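Local coordinates for glutathione S-transferase (Rhodospirillum rubrum F11, PDB 4O7H), which probably catalyses the conjugation of glutathione, through its thiol, to electrophilic substrates, as a dimeric glutathione S-transferase, at residues Arg2-His7 against Leu25-Val30; Pro11-Val16 against Gly48-Leu53; Arg92-Trp97 against Thr160-Thr165; Lys117-Gly122 against Glu206-Ile211. One frame throughout, in Å; residues are numbered along the deposited sequence.

In the fold
From the N terminus, contact 1 closes a loop that is mostly helix 11-22, pairing strands 3-6 and 28-31 of the thioredoxin-like domain. Contact 2 starts inside that loop, on helix 11-22, and ends beyond it at strand 52-54, so contacts 1 and 2 cross; they touch, since strand 3-6 lies between 28-31 and 52-54 in one sheet. Contacts 3 and 4 come after both in the chain and cross each other. Both start on helix 85-119, contact 3 joining it to helix 161-175 and contact 4 joining its far end to the loop after helix 201-205, with centres about 27 Å apart. Helix 11-22 brings contact 2 against contact 3, linking the sheet to the helical half.

Contact 1: Arg2-His7 against Leu25-Val30; sequences RRLYHH and LDYEAV
Arg3 and Glu28 face each other as a bridge pair of two parallel strands, and the backbone bonds fix the register. Glu28 N reaches Arg2 O at 2.9 Å and Leu4 N reaches Glu28 O; Val30 N then meets Leu4 O at 2.8 Å, and His6 N closes the series on Val30 O. This is the parallel pair of the beta-alpha-beta unit that opens the thioredoxin-like domain, with helix 11-22 as the crossover.

Charged and polar side chains add to the pairing, Arg2 ahead of the strands and Arg3 on the sheet face it shares with Glu28, Tyr5 and Val30. Arg2 NH1 donates to a lone pair of Asp26 O at 2.8 Å, with the acceptor close to the guanidinium plane, and a water joins the same NH1 to Asp26 N; Arg2 NE and NH2 turn to Glu55 and Tyr75 OH. The side chains of Arg3 and Glu28 run alongside one another, and Arg3 NH2 lies 3.3 Å from Glu28 OE1 in a salt bridge whose guanidinium and carboxylate planes are 88° apart, OE1 being approached from above its plane. A bend at chi3 (-72°) lays the Arg3 guanidinium over Val30 CG2, while NH1 donates to Tyr5 OH at 3.0 Å, within the guanidinium plane.

Apolar contacts lie on both faces: Tyr5 CE2 is 3.7 Å from Val30 CG1, beside the aliphatic part of Arg3, and Leu4 CB meets Tyr27 CD2 at 3.8 Å on the helix side. With an alanine at Arg3, Glu28 would probably be left without its ionic mate and Val30 CG2 without its cover. The chemistry implies a pairing set by the backbone and clamped by arginines at a partly exposed surface.

Contact 2: Pro11-Val16 against Gly48-Leu53; sequences PAARKV and GEVPVL
Pro51 presses its ring against the first turns of helix 11-22, and nearly all of the tight packing is made by this one side chain. Its CD lies 3.7 Å from Ala12 CB, its CB 4.0 Å from Ala13 CB, and its CG 3.9 Å from Val16 CG2, so three ring carbons each meet a different residue of one helical face. Val16 reaches the ring because CG2 is the branch set anti to the carbonyl carbon, with CG1 anti to the backbone N (chi1 175°). The small Ala12 and Ala13 side chains let the ring come close: Ala13 N is 3.8 Å from Pro51 CD.

The Val50-Pro51 peptide is cis, the cis-proline that marks the thioredoxin fold ahead of strand 52-54. In related transferases the backbone of the residue before this proline pairs with the cysteine part of glutathione, and Val50 holds the equivalent position.

Packing slackens on the Val50 side, where Val50 CG2 comes only within 4.3 Å of Ala13 CB. Further back, the chain at Gly48 and Glu49 diverges from the helix toward a partly exposed edge. Leu4 and Ile67 also touch Pro51, bringing strand 3-6 and helix 64-74 up to the same ring.

Contact 3: Arg92-Trp97 against Thr160-Thr165; sequences RRLVAW and TYADIT
Val95 sets its CG2 methyl against Tyr161 CB at 3.8 Å, where helix 85-119 runs beside the first turn of helix 161-175 in the all-helical domain of the transferase fold. The short segments are almost parallel, 12° apart with axes 8.3 Å from each other. That first turn starts with the capping box characteristic of this family: Thr160 OG1 accepts from Ala162 N, and Asp163 OD2 accepts from Thr160 N at 3.0 Å, on its anti side.

Rotamers decide what touches. Val95 turns CG1 anti to the backbone N (chi1 169°), which sends CG2 into the angle between Tyr161 CB and Thr165 OG1, the latter also 3.8 Å away. Tyr161 lies side by side with Val95 only at CB; its ring leads off toward helices 11-22 and 64-74. Leu94 and Ala162 meet through their CB atoms at 3.8 Å, the closest approach of that pair.

Thr165 places OG1 anti to its carbonyl carbon (chi1 -55°), leaning back over its own helix, where it donates to Tyr161 O and accepts from Lys15 NZ. A valine in its place would probably cost Lys15 this acceptor, leaving its ammonium to Asp99, and Tyr161 O one of its two donors. Tyr161 O is gripped twice, by Thr165 N at 2.9 Å and by Thr165 OG1 at 2.7 Å, from opposite faces of the carbonyl plane.

Contact 4: Lys117-Gly122 against Glu206-Ile211; sequences KRVISG and ETISPI
Val119, in the last turn of helix 85-119, points its CG2 methyl into the loop 206-211 and is met there by successive residues. Ile208 comes first: its CG2 lies 3.9 Å from Val119 CG2, while the rest of its side chain leads away. Ser209 contributes its backbone, with Ser209 O 3.4 Å from the same Val119 CG2.

Pro210 follows through a cis peptide, and its CD sits 4.1 Å from Val119 CA. Ile211 N bonds back to Ile208 O at 2.9 Å, so residues 208-211 form a type VI turn with the cis-proline at its third position. The Pro210 carbonyl lies near Arg118 NH2, but the angle is too poor for a hydrogen bond.

Ile211 gives the fullest contact. Its CG1, anti to the carbonyl carbon (chi1 -57°), lies over the centre of one face of the Arg118 guanidinium, 3.8 Å from Arg118 CZ, and its CD1 reaches Val119 CG2 at 3.6 Å.

Tyr175 of helix 161-175 ties the turn down through its hydroxyl, bonded to Ile208 N and Ile211 O. Trp35 of the N-terminal half packs on Val119 as well. The turn thus bridges the C-terminal ends of helices 85-119 and 161-175, through Val119 on one and Tyr175 on the other.

Contact 1: Arg2-His7 against Leu25-Val30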
loop_
_atom_site.group_PDB
_atom_site.type_symbol
_atom_site.label_atom_id
_atom_site.label_comp_id
_atom_site.label_asym_id
_atom_site.label_seq_id
_atom_site.Cartn_x
_atom_site.Cartn_y
_atom_site.Cartn_z
ATOM N N ARG A 2 8.911 -15.526 19.164
ATOM C CA ARG A 2 8.403 -14.625 18.098
ATOM C C ARG A 2 9.455 -13.623 17.714
ATOM O O ARG A 2 10.095 -13.040 18.573
ATOM C CB ARG A 2 7.171 -13.912 18.649
ATOM C CG ARG A 2 6.520 -12.911 17.745
ATOM C CD ARG A 2 5.340 -12.200 18.362
ATOM N NE ARG A 2 4.247 -13.049 18.778
ATOM C CZ ARG A 2 3.848 -13.261 20.038
ATOM N NH1 ARG A 2 4.461 -12.669 21.037
ATOM N NH2 ARG A 2 2.809 -14.023 20.269
ATOM N N ARG A 3 9.627 -13.361 16.414
ATOM C CA ARG A 3 10.726 -12.517 15.931
ATOM C C ARG A 3 10.246 -11.585 14.839
ATOM O O ARG A 3 9.345 -11.944 14.040
ATOM C CB ARG A 3 11.822 -13.396 15.379
ATOM C CG ARG A 3 12.888 -12.781 14.552
ATOM C CD ARG A 3 13.589 -14.026 13.946
ATOM N NE ARG A 3 14.343 -14.652 15.037
ATOM C CZ ARG A 3 15.501 -15.244 14.876
ATOM N NH1 ARG A 3 15.973 -15.394 13.657
ATOM N NH2 ARG A 3 16.182 -15.660 15.928
ATOM N N LEU A 4 10.824 -10.400 14.832
ATOM C CA LEU A 4 10.560 -9.426 13.771
ATOM C C LEU A 4 11.865 -9.044 13.080
ATOM O O LEU A 4 12.816 -8.507 13.699
ATOM C CB LEU A 4 9.886 -8.167 14.363
ATOM C CG LEU A 4 9.509 -7.167 13.287
ATOM C CD1 LEU A 4 8.304 -7.683 12.531
ATOM C CD2 LEU A 4 9.307 -5.779 13.852
ATOM N N TYR A 5 11.937 -9.328 11.794
ATOM C CA TYR A 5 12.991 -8.821 10.952
ATOM C C TYR A 5 12.687 -7.383 10.601
ATOM O O TYR A 5 11.590 -7.060 10.048
ATOM C CB TYR A 5 13.175 -9.683 9.686
ATOM C CG TYR A 5 13.723 -11.068 9.954
ATOM C CD1 TYR A 5 12.877 -12.122 10.279
ATOM C CD2 TYR A 5 15.085 -11.297 9.945
ATOM C CE1 TYR A 5 13.360 -13.379 10.557
ATOM C CE2 TYR A 5 15.585 -12.542 10.233
ATOM C CZ TYR A 5 14.734 -13.567 10.550
ATOM O OH TYR A 5 15.230 -14.855 10.827
ATOM N N HIS A 6 13.635 -6.498 10.879
ATOM C CA HIS A 6 13.378 -5.074 10.721
ATOM C C HIS A 6 14.668 -4.323 10.349
ATOM O O HIS A 6 15.779 -4.885 10.392
ATOM C CB HIS A 6 12.797 -4.487 12.019
ATOM C CG HIS A 6 13.830 -4.140 13.044
ATOM N ND1 HIS A 6 14.211 -2.840 13.288
ATOM C CD2 HIS A 6 14.546 -4.915 13.888
ATOM C CE1 HIS A 6 15.157 -2.831 14.209
ATOM N NE2 HIS A 6 15.372 -4.076 14.602
ATOM N N HIS A 7 14.528 -3.055 10.059
ATOM C CA HIS A 7 15.640 -2.136 10.127
ATOM C C HIS A 7 15.126 -0.774 10.460
ATOM O O HIS A 7 13.958 -0.456 10.218
ATOM C CB HIS A 7 16.563 -2.169 8.918
ATOM C CG HIS A 7 15.973 -1.743 7.637
ATOM N ND1 HIS A 7 15.675 -0.430 7.346
ATOM C CD2 HIS A 7 15.730 -2.438 6.496
ATOM C CE1 HIS A 7 15.227 -0.336 6.103
ATOM N NE2 HIS A 7 15.260 -1.541 5.560
ATOM N N LEU A 25 2.875 -7.725 23.003
ATOM C CA LEU A 25 3.415 -8.938 22.439
ATOM C C LEU A 25 4.903 -8.903 22.481
ATOM O O LEU A 25 5.540 -8.031 21.871
ATOM C CB LEU A 25 2.916 -9.128 20.993
ATOM C CG LEU A 25 1.417 -9.149 20.833
ATOM C CD1 LEU A 25 1.060 -9.158 19.362
ATOM C CD2 LEU A 25 0.886 -10.430 21.499
ATOM N N ASP A 26 5.502 -9.869 23.154
ATOM C CA ASP A 26 6.935 -9.924 23.219
ATOM C C ASP A 26 7.502 -10.398 21.854
ATOM O O ASP A 26 6.886 -11.186 21.176
ATOM C CB ASP A 26 7.355 -10.910 24.302
ATOM C CG ASP A 26 6.906 -10.472 25.697
ATOM O OD1 ASP A 26 6.886 -9.255 25.977
ATOM O OD2 ASP A 26 6.573 -11.365 26.503
ATOM N N TYR A 27 8.666 -9.913 21.508
ATOM C CA TYR A 27 9.342 -10.335 20.306
ATOM C C TYR A 27 10.825 -10.043 20.358
ATOM O O TYR A 27 11.286 -9.124 21.046
ATOM C CB TYR A 27 8.724 -9.685 19.037
ATOM C CG TYR A 27 9.044 -8.235 18.943
ATOM C CD1 TYR A 27 8.352 -7.291 19.720
ATOM C CD2 TYR A 27 10.087 -7.760 18.123
ATOM C CE1 TYR A 27 8.660 -5.947 19.630
ATOM C CE2 TYR A 27 10.402 -6.425 18.043
ATOM C CZ TYR A 27 9.704 -5.509 18.797
ATOM O OH TYR A 27 10.047 -4.204 18.707
ATOM N N GLU A 28 11.577 -10.807 19.567
ATOM C CA GLU A 28 12.981 -10.559 19.346
ATOM C C GLU A 28 13.192 -9.738 18.079
ATOM O O GLU A 28 12.740 -10.143 16.982
ATOM C CB GLU A 28 13.745 -11.878 19.195
ATOM C CG GLU A 28 15.225 -11.695 18.910
ATOM C CD GLU A 28 15.963 -13.034 18.729
ATOM O OE1 GLU A 28 15.318 -14.123 18.696
ATOM O OE2 GLU A 28 17.202 -12.971 18.586
ATOM N N ALA A 29 13.815 -8.592 18.211
ATOM C CA ALA A 29 14.088 -7.731 17.060
ATOM C C ALA A 29 15.342 -8.171 16.379
ATOM O O ALA A 29 16.416 -8.240 17.031
ATOM C CB ALA A 29 14.229 -6.270 17.447
ATOM N N VAL A 30 15.241 -8.463 15.077
ATOM C CA VAL A 30 16.386 -8.918 14.298
ATOM C C VAL A 30 16.623 -8.007 13.102
ATOM O O VAL A 30 15.748 -7.838 12.254
ATOM C CB VAL A 30 16.166 -10.349 13.807
ATOM C CG1 VAL A 30 17.379 -10.846 13.009
ATOM C CG2 VAL A 30 15.870 -11.261 14.984
HETATM O O HOH W 1 3.993 -12.240 23.922
#

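Contact 2: Pro11-Val16 against Gly48-Leu53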
loop_
_atom_site.group_PDB
_atom_site.type_symbol
_atom_site.label_atom_id
_atom_site.label_comp_id
_atom_site.label_asym_id
_atom_site.label_seq_id
_atom_site.Cartn_x
_atom_site.Cartn_y
_atom_site.Cartn_z
ATOM N N PRO A 11 9.812 2.656 7.561
ATOM C CA PRO A 11 8.619 3.078 8.290
ATOM C C PRO A 11 7.676 1.948 8.600
ATOM O O PRO A 11 7.052 1.958 9.667
ATOM C CB PRO A 11 7.971 4.098 7.377
ATOM C CG PRO A 11 8.589 3.889 6.036
ATOM C CD PRO A 11 9.935 3.331 6.256
ATOM N N ALA A 12 7.522 1.008 7.690
ATOM C CA ALA A 12 6.641 -0.099 7.943
ATOM C C ALA A 12 7.102 -0.967 9.099
ATOM O O ALA A 12 6.322 -1.453 9.903
ATOM C CB ALA A 12 6.501 -0.949 6.694
ATOM N N ALA A 13 8.402 -1.194 9.161
ATOM C CA ALA A 13 8.953 -1.982 10.248
ATOM C C ALA A 13 8.833 -1.260 11.567
ATOM O O ALA A 13 8.478 -1.892 12.585
ATOM C CB ALA A 13 10.398 -2.387 9.952
ATOM N N ARG A 14 9.054 0.053 11.564
ATOM C CA ARG A 14 8.809 0.829 12.774
ATOM C C ARG A 14 7.387 0.650 13.226
ATOM O O ARG A 14 7.116 0.438 14.422
ATOM C CB ARG A 14 9.151 2.299 12.571
ATOM C CG ARG A 14 10.646 2.621 12.459
ATOM C CD ARG A 14 10.925 4.142 12.433
ATOM N NE ARG A 14 12.373 4.321 12.519
ATOM C CZ ARG A 14 13.001 5.235 13.248
ATOM N NH1 ARG A 14 12.344 6.185 13.874
ATOM N NH2 ARG A 14 14.327 5.176 13.335
ATOM N N LYS A 15 6.453 0.774 12.295
ATOM C CA LYS A 15 5.042 0.605 12.630
ATOM C C LYS A 15 4.732 -0.723 13.288
ATOM O O LYS A 15 4.010 -0.797 14.277
ATOM C CB LYS A 15 4.130 0.835 11.419
ATOM C CG LYS A 15 2.751 0.209 11.645
ATOM C CD LYS A 15 1.727 0.742 10.736
ATOM C CE LYS A 15 2.003 0.411 9.328
ATOM N NZ LYS A 15 0.854 0.945 8.556
ATOM N N VAL A 16 5.270 -1.818 12.752
ATOM C CA VAL A 16 5.022 -3.116 13.336
ATOM C C VAL A 16 5.624 -3.235 14.752
ATOM O O VAL A 16 4.990 -3.763 15.656
ATOM C CB VAL A 16 5.489 -4.237 12.393
ATOM C CG1 VAL A 16 5.332 -5.600 13.052
ATOM C CG2 VAL A 16 4.653 -4.273 11.096
ATOM N N GLY A 48 12.083 -9.212 -0.614
ATOM C CA GLY A 48 13.370 -8.738 -0.081
ATOM C C GLY A 48 13.243 -7.479 0.749
ATOM O O GLY A 48 14.182 -6.664 0.808
ATOM N N GLU A 49 12.082 -7.330 1.391
ATOM C CA GLU A 49 11.828 -6.190 2.261
ATOM C C GLU A 49 11.609 -6.624 3.692
ATOM O O GLU A 49 11.146 -7.741 3.934
ATOM C CB GLU A 49 10.562 -5.479 1.819
ATOM C CG GLU A 49 10.529 -5.062 0.352
ATOM C CD GLU A 49 11.147 -3.732 0.057
ATOM O OE1 GLU A 49 11.927 -3.198 0.921
ATOM O OE2 GLU A 49 10.819 -3.198 -1.058
ATOM N N VAL A 50 11.892 -5.698 4.617
ATOM C CA VAL A 50 11.345 -5.750 5.945
ATOM C C VAL A 50 10.042 -4.901 6.020
ATOM O O VAL A 50 9.876 -3.965 5.235
ATOM C CB VAL A 50 12.337 -5.273 7.019
ATOM C CG1 VAL A 50 13.501 -6.258 7.099
ATOM C CG2 VAL A 50 12.808 -3.841 6.733
ATOM N N PRO A 51 9.148 -5.199 6.967
ATOM C CA PRO A 51 9.186 -6.203 8.044
ATOM C C PRO A 51 8.735 -7.583 7.642
ATOM O O PRO A 51 7.943 -7.780 6.692
ATOM C CB PRO A 51 8.215 -5.661 9.079
ATOM C CG PRO A 51 7.203 -4.907 8.249
ATOM C CD PRO A 51 7.957 -4.329 7.092
ATOM N N VAL A 52 9.265 -8.565 8.383
ATOM C CA VAL A 52 8.761 -9.928 8.319
ATOM C C VAL A 52 8.592 -10.417 9.770
ATOM O O VAL A 52 9.559 -10.329 10.567
ATOM C CB VAL A 52 9.752 -10.866 7.596
ATOM C CG1 VAL A 52 9.214 -12.278 7.564
ATOM C CG2 VAL A 52 9.974 -10.371 6.171
ATOM N N LEU A 53 7.421 -10.925 10.096
ATOM C CA LEU A 53 7.132 -11.506 11.402
ATOM C C LEU A 53 7.185 -13.027 11.315
ATOM O O LEU A 53 6.555 -13.617 10.406
ATOM C CB LEU A 53 5.762 -11.065 11.884
ATOM C CG LEU A 53 5.250 -11.561 13.247
ATOM C CD1 LEU A 53 6.017 -10.907 14.386
ATOM C CD2 LEU A 53 3.768 -11.323 13.350
#

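Contact 3: Arg92-Trp97 against Thr160-Thr165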
loop_
_atom_site.group_PDB
_atom_site.type_symbol
_atom_site.label_atom_id
_atom_site.label_comp_id
_atom_site.label_asym_id
_atom_site.label_seq_id
_atom_site.Cartn_x
_atom_site.Cartn_y
_atom_site.Cartn_z
ATOM N N ARG A 92 -8.162 2.700 8.032
ATOM C CA ARG A 92 -7.479 2.178 6.837
ATOM C C ARG A 92 -7.224 3.260 5.766
ATOM O O ARG A 92 -6.144 3.275 5.109
ATOM C CB ARG A 92 -8.192 0.949 6.284
ATOM C CG ARG A 92 -8.133 -0.237 7.207
ATOM C CD ARG A 92 -8.522 -1.503 6.510
ATOM N NE ARG A 92 -8.540 -2.707 7.344
ATOM C CZ ARG A 92 -9.620 -3.270 7.885
ATOM N NH1 ARG A 92 -10.830 -2.740 7.774
ATOM N NH2 ARG A 92 -9.487 -4.392 8.531
ATOM N N ARG A 93 -8.179 4.187 5.608
ATOM C CA ARG A 93 -7.995 5.347 4.761
ATOM C C ARG A 93 -6.754 6.114 5.158
ATOM O O ARG A 93 -5.950 6.478 4.297
ATOM C CB ARG A 93 -9.249 6.289 4.806
ATOM C CG ARG A 93 -9.110 7.506 3.903
ATOM C CD ARG A 93 -10.284 8.483 4.071
ATOM N NE ARG A 93 -10.238 9.261 5.315
ATOM C CZ ARG A 93 -9.463 10.327 5.465
ATOM N NH1 ARG A 93 -8.655 10.715 4.476
ATOM N NH2 ARG A 93 -9.486 10.985 6.606
ATOM N N LEU A 94 -6.641 6.386 6.446
ATOM C CA LEU A 94 -5.533 7.199 6.937
ATOM C C LEU A 94 -4.225 6.424 6.896
ATOM O O LEU A 94 -3.162 6.991 6.580
ATOM C CB LEU A 94 -5.851 7.728 8.342
ATOM C CG LEU A 94 -6.828 8.910 8.300
ATOM C CD1 LEU A 94 -7.346 9.154 9.695
ATOM C CD2 LEU A 94 -6.177 10.157 7.716
ATOM N N VAL A 95 -4.268 5.124 7.207
ATOM C CA VAL A 95 -3.074 4.281 6.977
ATOM C C VAL A 95 -2.586 4.463 5.552
ATOM O O VAL A 95 -1.380 4.655 5.314
ATOM C CB VAL A 95 -3.337 2.787 7.312
ATOM C CG1 VAL A 95 -2.211 1.905 6.818
ATOM C CG2 VAL A 95 -3.477 2.659 8.807
ATOM N N ALA A 96 -3.490 4.337 4.574
ATOM C CA ALA A 96 -3.104 4.539 3.181
ATOM C C ALA A 96 -2.620 5.971 2.897
ATOM O O ALA A 96 -1.682 6.149 2.113
ATOM C CB ALA A 96 -4.266 4.210 2.254
ATOM N N TRP A 97 -3.261 6.962 3.468
ATOM C CA TRP A 97 -2.796 8.344 3.283
ATOM C C TRP A 97 -1.280 8.429 3.591
ATOM O O TRP A 97 -0.496 9.020 2.817
ATOM C CB TRP A 97 -3.529 9.268 4.207
ATOM C CG TRP A 97 -3.068 10.674 4.082
ATOM C CD1 TRP A 97 -1.976 11.225 4.686
ATOM C CD2 TRP A 97 -3.679 11.728 3.315
ATOM N NE1 TRP A 97 -1.853 12.538 4.327
ATOM C CE2 TRP A 97 -2.919 12.870 3.514
ATOM C CE3 TRP A 97 -4.823 11.806 2.508
ATOM C CZ2 TRP A 97 -3.228 14.105 2.911
ATOM C CZ3 TRP A 97 -5.126 12.992 1.926
ATOM C CH2 TRP A 97 -4.350 14.133 2.131
ATOM N N THR A 160 -5.019 4.304 16.995
ATOM C CA THR A 160 -5.146 3.231 16.003
ATOM C C THR A 160 -3.895 3.173 15.152
ATOM O O THR A 160 -2.949 3.960 15.328
ATOM C CB THR A 160 -6.321 3.450 15.052
ATOM O OG1 THR A 160 -6.108 4.648 14.286
ATOM C CG2 THR A 160 -7.601 3.528 15.844
ATOM N N TYR A 161 -3.926 2.242 14.208
ATOM C CA TYR A 161 -2.852 2.122 13.228
ATOM C C TYR A 161 -2.680 3.467 12.494
ATOM O O TYR A 161 -1.630 3.756 11.945
ATOM C CB TYR A 161 -3.160 1.034 12.216
ATOM C CG TYR A 161 -2.908 -0.351 12.730
ATOM C CD1 TYR A 161 -1.660 -0.694 13.212
ATOM C CD2 TYR A 161 -3.868 -1.317 12.703
ATOM C CE1 TYR A 161 -1.416 -1.961 13.646
ATOM C CE2 TYR A 161 -3.608 -2.592 13.129
ATOM C CZ TYR A 161 -2.392 -2.889 13.644
ATOM O OH TYR A 161 -2.161 -4.165 14.077
ATOM N N ALA A 162 -3.698 4.312 12.427
ATOM C CA ALA A 162 -3.488 5.607 11.781
ATOM C C ALA A 162 -2.462 6.442 12.467
ATOM O O ALA A 162 -1.547 7.035 11.822
ATOM C CB ALA A 162 -4.810 6.366 11.704
ATOM N N ASP A 163 -2.597 6.584 13.782
ATOM C CA ASP A 163 -1.616 7.346 14.557
ATOM C C ASP A 163 -0.233 6.695 14.485
ATOM O O ASP A 163 0.794 7.372 14.311
ATOM C CB ASP A 163 -2.026 7.389 16.027
ATOM C CG ASP A 163 -3.404 7.949 16.230
ATOM O OD1 ASP A 163 -3.523 9.201 16.349
ATOM O OD2 ASP A 163 -4.367 7.124 16.268
ATOM N N ILE A 164 -0.215 5.360 14.551
ATOM C CA ILE A 164 1.074 4.665 14.555
ATOM C C ILE A 164 1.804 4.893 13.225
ATOM O O ILE A 164 2.987 5.233 13.185
ATOM C CB ILE A 164 0.896 3.201 14.818
ATOM C CG1 ILE A 164 0.371 2.978 16.260
ATOM C CG2 ILE A 164 2.224 2.481 14.712
ATOM C CD1 ILE A 164 -0.076 1.566 16.471
ATOM N N THR A 165 1.078 4.740 12.127
ATOM C CA THR A 165 1.652 4.884 10.788
ATOM C C THR A 165 2.195 6.320 10.589
ATOM O O THR A 165 3.350 6.506 10.220
ATOM C CB THR A 165 0.614 4.518 9.705
ATOM O OG1 THR A 165 0.105 3.184 9.955
ATOM C CG2 THR A 165 1.262 4.588 8.315
#

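Contact 4: Lys117-Gly122 against Glu206-Ile211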
loop_
_atom_site.group_PDB
_atom_site.type_symbol
_atom_site.label_atom_id
_atom_site.label_comp_id
_atom_site.label_asym_id
_atom_site.label_seq_id
_atom_site.Cartn_x
_atom_site.Cartn_y
_atom_site.Cartn_z
ATOM N N LYS A 117 21.517 7.054 1.943
ATOM C CA LYS A 117 22.732 7.303 1.163
ATOM C C LYS A 117 23.945 7.383 2.035
ATOM O O LYS A 117 25.037 6.993 1.611
ATOM C CB LYS A 117 22.614 8.549 0.318
ATOM C CG LYS A 117 21.895 8.264 -0.983
ATOM C CD LYS A 117 22.256 9.251 -2.074
ATOM C CE LYS A 117 21.028 9.566 -2.897
ATOM N NZ LYS A 117 21.285 10.294 -4.167
ATOM N N ARG A 118 23.771 7.873 3.254
ATOM C CA ARG A 118 24.884 7.950 4.177
ATOM C C ARG A 118 25.214 6.584 4.749
ATOM O O ARG A 118 26.380 6.266 5.007
ATOM C CB ARG A 118 24.587 8.957 5.276
ATOM C CG ARG A 118 24.506 10.390 4.772
ATOM C CD ARG A 118 24.342 11.344 5.933
ATOM N NE ARG A 118 25.323 11.100 6.993
ATOM C CZ ARG A 118 25.294 11.711 8.175
ATOM N NH1 ARG A 118 24.358 12.607 8.431
ATOM N NH2 ARG A 118 26.209 11.439 9.095
ATOM N N VAL A 119 24.197 5.746 4.933
ATOM C CA VAL A 119 24.441 4.401 5.402
ATOM C C VAL A 119 25.243 3.555 4.394
ATOM O O VAL A 119 26.104 2.792 4.802
ATOM C CB VAL A 119 23.133 3.673 5.770
ATOM C CG1 VAL A 119 23.424 2.226 6.070
ATOM C CG2 VAL A 119 22.498 4.338 6.969
ATOM N N ILE A 120 24.948 3.685 3.101
ATOM C CA ILE A 120 25.661 2.922 2.045
ATOM C C ILE A 120 26.661 3.830 1.287
ATOM O O ILE A 120 26.842 4.999 1.644
ATOM C CB ILE A 120 24.684 2.273 1.028
ATOM C CG1 ILE A 120 24.153 3.312 0.044
ATOM C CG2 ILE A 120 23.522 1.591 1.733
ATOM C CD1 ILE A 120 22.911 2.894 -0.712
ATOM N N SER A 121 27.300 3.315 0.237
ATOM C CA SER A 121 28.206 4.151 -0.578
ATOM C C SER A 121 27.455 5.289 -1.304
ATOM O O SER A 121 28.068 6.156 -1.922
ATOM C CB SER A 121 28.940 3.291 -1.630
ATOM O OG SER A 121 29.650 2.196 -1.059
ATOM N N GLY A 122 26.133 5.290 -1.178
ATOM C CA GLY A 122 25.202 5.919 -2.128
ATOM C C GLY A 122 25.534 7.223 -2.829
ATOM O O GLY A 122 25.038 7.473 -3.935
ATOM N N GLU A 206 17.243 3.902 19.808
ATOM C CA GLU A 206 18.140 3.226 18.878
ATOM C C GLU A 206 18.648 4.215 17.813
ATOM O O GLU A 206 18.032 5.245 17.526
ATOM C CB GLU A 206 17.414 1.986 18.272
ATOM C CG GLU A 206 17.057 0.944 19.308
ATOM C CD GLU A 206 16.284 -0.265 18.739
ATOM O OE1 GLU A 206 16.222 -0.368 17.490
ATOM O OE2 GLU A 206 15.807 -1.059 19.569
ATOM N N THR A 207 19.811 3.922 17.249
ATOM C CA THR A 207 20.395 4.759 16.224
ATOM C C THR A 207 20.687 3.932 14.979
ATOM O O THR A 207 20.742 2.717 15.019
ATOM C CB THR A 207 21.709 5.380 16.695
ATOM O OG1 THR A 207 22.585 4.333 17.118
ATOM C CG2 THR A 207 21.481 6.370 17.855
ATOM N N ILE A 208 20.851 4.636 13.877
ATOM C CA ILE A 208 21.206 4.043 12.636
ATOM C C ILE A 208 22.556 4.679 12.260
ATOM O O ILE A 208 22.626 5.837 11.856
ATOM C CB ILE A 208 20.125 4.333 11.589
ATOM C CG1 ILE A 208 18.793 3.725 12.049
ATOM C CG2 ILE A 208 20.539 3.765 10.250
ATOM C CD1 ILE A 208 17.671 4.712 12.077
ATOM N N SER A 209 23.618 3.891 12.396
ATOM C CA SER A 209 24.960 4.353 12.058
ATOM C C SER A 209 25.048 4.687 10.569
ATOM O O SER A 209 24.495 3.970 9.733
ATOM C CB SER A 209 25.960 3.264 12.428
ATOM O OG SER A 209 27.264 3.644 12.017
ATOM N N PRO A 210 25.745 5.773 10.213
ATOM C CA PRO A 210 26.520 6.689 11.033
ATOM C C PRO A 210 25.792 8.012 11.278
ATOM O O PRO A 210 26.434 9.064 11.439
ATOM C CB PRO A 210 27.724 6.966 10.128
ATOM C CG PRO A 210 27.101 7.069 8.779
ATOM C CD PRO A 210 25.989 6.025 8.783
ATOM N N ILE A 211 24.461 7.999 11.227
ATOM C CA ILE A 211 23.745 9.258 11.328
ATOM C C ILE A 211 23.368 9.551 12.792
ATOM O O ILE A 211 22.808 8.710 13.489
ATOM C CB ILE A 211 22.478 9.280 10.451
ATOM C CG1 ILE A 211 22.825 8.992 8.984
ATOM C CG2 ILE A 211 21.793 10.624 10.551
ATOM C CD1 ILE A 211 22.426 7.616 8.515
#